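Local coordinates for protein DegT/DnrJ/EryC1/StrS aminotransferase (Brucella abortus 2308, PDB 4QGR) that probably transfers amino groups between substrates using pyridoxal 5'-phosphate as cofactor, at residues G52-V57 / N181-A186; F147-S152 / A289-A294. All blocks are in the same frame, centred on the assembly; numbering follows the deposited sequence.

Interaction 1: residues G52-V57 / N181-A186; sequences GEYLGV and NVMCGA
M183 lies across the C-terminal end of helix 42-55, and its side chain runs from the last carbonyl groups of that helix to the Y54 ring. Its CB rests on the carbonyl oxygen L55 O at 3.5 Å, and CG of M183 sits 3.6 Å from Y54 O, so the root of the side chain packs against the helix backbone. From there the bends at chi2 (-64°) and chi3 (-80°) turn the terminal methyl CE over one face of the Y54 ring. CE of M183 makes a CH-pi contact 4.0 Å from the centroid of the Y54 ring and 29° off the normal, displaced toward CE2 and CZ. Y54 OH is hydrogen-bonded to E261.

L55 approaches from the neighbouring position on the helix. Its branch CD2 touches C184 O at 3.5 Å and also reaches CB of M183, the two side chains crossing at about a right angle. Beyond the helix, V57 CG1 meets A186 CB at 3.4 Å, a tight fit for two carbons. Polar contact between the backbones passes through one water, which donates to L55 O at 2.8 Å and accepts from M183 N at 2.9 Å.

Each segment changes course at a glycine with positive phi. Residues M183 to A186 form a type II beta turn closed by A186 N to M183 O, with G185 N bonded to E169. In residues 52-57, V57 N returns to G52 O and G56 N makes a weak bond to E53 O. With G56 as the C' residue, this is a Schellman motif ending helix 42-55; it packs against the turn after strand 182-183, while L55 and V57 also touch F211 of strand 208-212, so the helix end joins the small antiparallel sheet to the large mixed one.

Interaction 2: residues F147-S152 / A289-A294; sequences FGLAAS and AGNRSA
The side-chain oxygen OD1 of N291 faces A150 through two waters. One donates to N291 OD1 at 2.6 Å and to A150 O at 2.7 Å, bridging the asparagine to the loop. The second accepts from A150 N at 2.9 Å and lies within hydrogen-bonding distance of both OD1 and R292 O, although its protons cannot serve every acceptor nearby. The amide's other end is held within its own segment: ND2 gives a hydrogen bond to A289 O, which lies near the amide plane.

Direct bonding between the backbones is made farther along, where A294 N donates to G148 O at 3.0 Å and 161°. The donor stands well above the carbonyl plane, and CA of S293 adds a CH...O contact to the same oxygen. G148 presents no side chain here, so S293 OG can lie 3.1 Å from G148 C. A chi1 of 177° lays this hydroxyl against the G148 carbonyl, while its hydrogen-bond partner is W295 N. One direct backbone bond and two bridging waters thus tie the loop between strand 137-141 and helix 153-163 to strand 291-292, making the junction largely polar and water-mediated.

The two interactions sit about 13 Å apart, centre to centre, and share a small antiparallel sheet: strand 182-183 of interaction 1 and strand 291-292 of interaction 2 flank strand 178-179. They meet where C184 SG packs on A150 CB at 3.7 Å, and where Y54 OH lies 3.4 Å from R292 NH2. E261 links them further, hydrogen-bonded to Y54 OH through OE1 and forming a salt bridge with R292 NH1 through OE2. Interaction 2 is nearer the cofactor: the F147 side chain lies about 8 Å from a bound pyridoxal 5'-phosphate, and F147 N bonds the cofactor-binding Q173. The C184 side chain of interaction 1 is about 12 Å from the cofactor.

Interaction 1: residues G52-V57 / N181-A186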
loop_
_atom_site.group_PDB
_atom_site.type_symbol
_atom_site.label_atom_id
_atom_site.label_comp_id
_atom_site.label_asym_id
_atom_site.label_seq_id
_atom_site.Cartn_x
_atom_site.Cartn_y
_atom_site.Cartn_z
ATOM N N GLY A 52 -0.527 -6.148 -20.411
ATOM C CA GLY A 52 -1.861 -6.394 -21.005
ATOM C C GLY A 52 -1.786 -7.259 -22.276
ATOM O O GLY A 52 -2.542 -8.213 -22.433
ATOM N N GLU A 53 -0.856 -6.954 -23.173
ATOM C CA GLU A 53 -0.719 -7.755 -24.401
ATOM C C GLU A 53 -0.227 -9.139 -24.143
ATOM O O GLU A 53 -0.683 -10.072 -24.761
ATOM C CB GLU A 53 0.198 -7.040 -25.403
ATOM C CG GLU A 53 -0.488 -5.755 -25.823
ATOM C CD GLU A 53 -0.203 -5.315 -27.241
ATOM O OE1 GLU A 53 0.187 -6.173 -28.085
ATOM O OE2 GLU A 53 -0.395 -4.112 -27.480
ATOM N N TYR A 54 0.664 -9.277 -23.169
ATOM C CA TYR A 54 1.180 -10.577 -22.760
ATOM C C TYR A 54 0.039 -11.471 -22.255
ATOM O O TYR A 54 -0.039 -12.669 -22.582
ATOM C CB TYR A 54 2.255 -10.414 -21.648
ATOM C CG TYR A 54 2.843 -11.725 -21.215
ATOM C CD1 TYR A 54 3.669 -12.478 -22.085
ATOM C CD2 TYR A 54 2.581 -12.256 -19.963
ATOM C CE1 TYR A 54 4.190 -13.705 -21.682
ATOM C CE2 TYR A 54 3.115 -13.459 -19.566
ATOM C CZ TYR A 54 3.893 -14.187 -20.437
ATOM O OH TYR A 54 4.410 -15.393 -20.041
ATOM N N LEU A 55 -0.840 -10.885 -21.450
ATOM C CA LEU A 55 -1.900 -11.660 -20.832
ATOM C C LEU A 55 -3.169 -11.733 -21.692
ATOM O O LEU A 55 -4.105 -12.447 -21.338
ATOM C CB LEU A 55 -2.290 -11.038 -19.491
ATOM C CG LEU A 55 -1.235 -10.984 -18.409
ATOM C CD1 LEU A 55 -1.751 -10.262 -17.162
ATOM C CD2 LEU A 55 -0.730 -12.367 -18.072
ATOM N N GLY A 56 -3.215 -10.947 -22.754
ATOM C CA GLY A 56 -4.441 -10.795 -23.556
ATOM C C GLY A 56 -5.616 -10.171 -22.860
ATOM O O GLY A 56 -6.764 -10.561 -23.087
ATOM N N VAL A 57 -5.378 -9.187 -22.010
ATOM C CA VAL A 57 -6.487 -8.503 -21.337
ATOM C C VAL A 57 -6.423 -7.044 -21.747
ATOM O O VAL A 57 -5.324 -6.500 -21.952
ATOM C CB VAL A 57 -6.427 -8.622 -19.804
ATOM C CG1 VAL A 57 -6.383 -10.080 -19.370
ATOM C CG2 VAL A 57 -5.241 -7.881 -19.255
ATOM N N ASN A 181 -5.056 -21.971 -23.506
ATOM C CA ASN A 181 -4.741 -20.738 -24.223
ATOM C C ASN A 181 -5.333 -19.466 -23.641
ATOM O O ASN A 181 -5.379 -18.464 -24.314
ATOM C CB ASN A 181 -5.109 -20.857 -25.730
ATOM C CG ASN A 181 -4.088 -21.649 -26.492
ATOM O OD1 ASN A 181 -4.407 -22.655 -27.132
ATOM N ND2 ASN A 181 -2.832 -21.225 -26.398
ATOM N N VAL A 182 -5.784 -19.497 -22.392
ATOM C CA VAL A 182 -6.168 -18.285 -21.732
ATOM C C VAL A 182 -5.126 -18.088 -20.636
ATOM O O VAL A 182 -4.798 -19.020 -19.930
ATOM C CB VAL A 182 -7.576 -18.387 -21.157
ATOM C CG1 VAL A 182 -7.891 -17.130 -20.367
ATOM C CG2 VAL A 182 -8.577 -18.557 -22.316
ATOM N N MET A 183 -4.535 -16.905 -20.592
ATOM C CA MET A 183 -3.492 -16.636 -19.589
ATOM C C MET A 183 -4.102 -16.402 -18.205
ATOM O O MET A 183 -5.061 -15.639 -18.046
ATOM C CB MET A 183 -2.720 -15.375 -19.984
ATOM C CG MET A 183 -1.995 -15.465 -21.328
ATOM S SD MET A 183 -0.674 -16.695 -21.405
ATOM C CE MET A 183 0.642 -15.801 -20.600
ATOM N N CYS A 184 -3.450 -16.934 -17.172
ATOM C CA CYS A 184 -3.790 -16.588 -15.819
ATOM C C CYS A 184 -3.694 -15.084 -15.657
ATOM O O CYS A 184 -2.752 -14.443 -16.120
ATOM C CB CYS A 184 -2.874 -17.277 -14.826
ATOM S SG CYS A 184 -3.127 -19.074 -14.733
ATOM N N GLY A 185 -4.679 -14.530 -14.990
ATOM C CA GLY A 185 -4.914 -13.097 -14.996
ATOM C C GLY A 185 -6.155 -12.673 -15.749
ATOM O O GLY A 185 -6.786 -11.626 -15.413
ATOM N N ALA A 186 -6.550 -13.485 -16.720
ATOM C CA ALA A 186 -7.604 -13.162 -17.625
ATOM C C ALA A 186 -8.927 -13.923 -17.352
ATOM O O ALA A 186 -9.860 -13.857 -18.157
ATOM C CB ALA A 186 -7.116 -13.427 -19.069
HETATM O O HOH W 1 -5.428 -14.707 -22.235
#

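Interaction 2: residues F147-S152 / A289-A294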
loop_
_atom_site.group_PDB
_atom_site.type_symbol
_atom_site.label_atom_id
_atom_site.label_comp_id
_atom_site.label_asym_id
_atom_site.label_seq_id
_atom_site.Cartn_x
_atom_site.Cartn_y
_atom_site.Cartn_z
ATOM N N PHE A 147 0.175 -21.900 -6.324
ATOM C CA PHE A 147 1.512 -22.360 -6.800
ATOM C C PHE A 147 1.743 -22.152 -8.280
ATOM O O PHE A 147 2.722 -22.650 -8.833
ATOM C CB PHE A 147 1.822 -23.837 -6.415
ATOM C CG PHE A 147 1.674 -24.136 -4.927
ATOM C CD1 PHE A 147 2.044 -23.213 -3.950
ATOM C CD2 PHE A 147 1.142 -25.328 -4.520
ATOM C CE1 PHE A 147 1.915 -23.510 -2.593
ATOM C CE2 PHE A 147 1.022 -25.634 -3.134
ATOM C CZ PHE A 147 1.419 -24.719 -2.173
ATOM N N GLY A 148 0.834 -21.412 -8.903
ATOM C CA GLY A 148 0.947 -21.114 -10.359
ATOM C C GLY A 148 0.016 -21.836 -11.263
ATOM O O GLY A 148 -0.022 -21.552 -12.483
ATOM N N LEU A 149 -0.794 -22.745 -10.697
ATOM C CA LEU A 149 -1.665 -23.616 -11.468
ATOM C C LEU A 149 -3.077 -23.036 -11.515
ATOM O O LEU A 149 -3.650 -22.768 -10.456
ATOM C CB LEU A 149 -1.721 -24.981 -10.798
ATOM C CG LEU A 149 -2.583 -26.086 -11.466
ATOM C CD1 LEU A 149 -2.007 -26.397 -12.819
ATOM C CD2 LEU A 149 -2.640 -27.317 -10.555
ATOM N N ALA A 150 -3.645 -22.862 -12.727
ATOM C CA ALA A 150 -4.950 -22.225 -12.839
ATOM C C ALA A 150 -6.043 -23.076 -12.179
ATOM O O ALA A 150 -6.073 -24.315 -12.319
ATOM C CB ALA A 150 -5.331 -21.967 -14.294
ATOM N N ALA A 151 -6.912 -22.398 -11.452
ATOM C CA ALA A 151 -8.103 -23.017 -10.853
ATOM C C ALA A 151 -9.117 -23.413 -11.945
ATOM O O ALA A 151 -8.951 -23.096 -13.142
ATOM C CB ALA A 151 -8.735 -22.057 -9.847
ATOM N N SER A 152 -10.200 -24.055 -11.528
ATOM C CA SER A 152 -11.143 -24.633 -12.489
ATOM C C SER A 152 -12.207 -23.656 -12.898
ATOM O O SER A 152 -13.339 -23.774 -12.451
ATOM C CB SER A 152 -11.766 -25.896 -11.930
ATOM O OG SER A 152 -10.762 -26.886 -11.865
ATOM N N ALA A 289 -3.171 -31.823 -18.941
ATOM C CA ALA A 289 -3.177 -31.471 -20.367
ATOM C C ALA A 289 -3.685 -30.042 -20.558
ATOM O O ALA A 289 -4.602 -29.676 -19.874
ATOM C CB ALA A 289 -4.082 -32.446 -21.131
ATOM N N GLY A 290 -3.112 -29.278 -21.490
ATOM C CA GLY A 290 -3.581 -27.944 -21.809
ATOM C C GLY A 290 -3.158 -26.843 -20.835
ATOM O O GLY A 290 -3.527 -25.680 -21.026
ATOM N N ASN A 291 -2.403 -27.191 -19.792
ATOM C CA ASN A 291 -1.964 -26.215 -18.805
ATOM C C ASN A 291 -0.482 -25.986 -18.848
ATOM O O ASN A 291 0.303 -26.908 -19.084
ATOM C CB ASN A 291 -2.321 -26.644 -17.364
ATOM C CG ASN A 291 -3.809 -26.451 -17.049
ATOM O OD1 ASN A 291 -4.224 -25.511 -16.378
ATOM N ND2 ASN A 291 -4.617 -27.343 -17.579
ATOM N N ARG A 292 -0.117 -24.746 -18.591
ATOM C CA ARG A 292 1.219 -24.382 -18.129
ATOM C C ARG A 292 1.060 -23.701 -16.780
ATOM O O ARG A 292 0.237 -22.802 -16.632
ATOM C CB ARG A 292 1.909 -23.471 -19.146
ATOM C CG ARG A 292 3.365 -23.203 -18.798
ATOM C CD ARG A 292 4.051 -22.317 -19.849
ATOM N NE ARG A 292 3.698 -20.894 -19.798
ATOM C CZ ARG A 292 4.061 -19.987 -20.717
ATOM N NH1 ARG A 292 4.798 -20.338 -21.765
ATOM N NH2 ARG A 292 3.700 -18.712 -20.579
ATOM N N SER A 293 1.791 -24.191 -15.770
ATOM C CA SER A 293 1.823 -23.533 -14.470
ATOM C C SER A 293 2.932 -22.473 -14.434
ATOM O O SER A 293 3.979 -22.617 -15.100
ATOM C CB SER A 293 2.100 -24.576 -13.362
ATOM O OG SER A 293 2.207 -23.901 -12.106
ATOM N N ALA A 294 2.712 -21.390 -13.680
ATOM C CA ALA A 294 3.784 -20.467 -13.403
ATOM C C ALA A 294 4.813 -21.057 -12.430
ATOM O O ALA A 294 5.908 -20.522 -12.336
ATOM C CB ALA A 294 3.260 -19.168 -12.853
HETATM O O HOH W 2 -2.395 -23.632 -15.254
HETATM O O HOH W 3 -6.099 -25.800 -14.631
#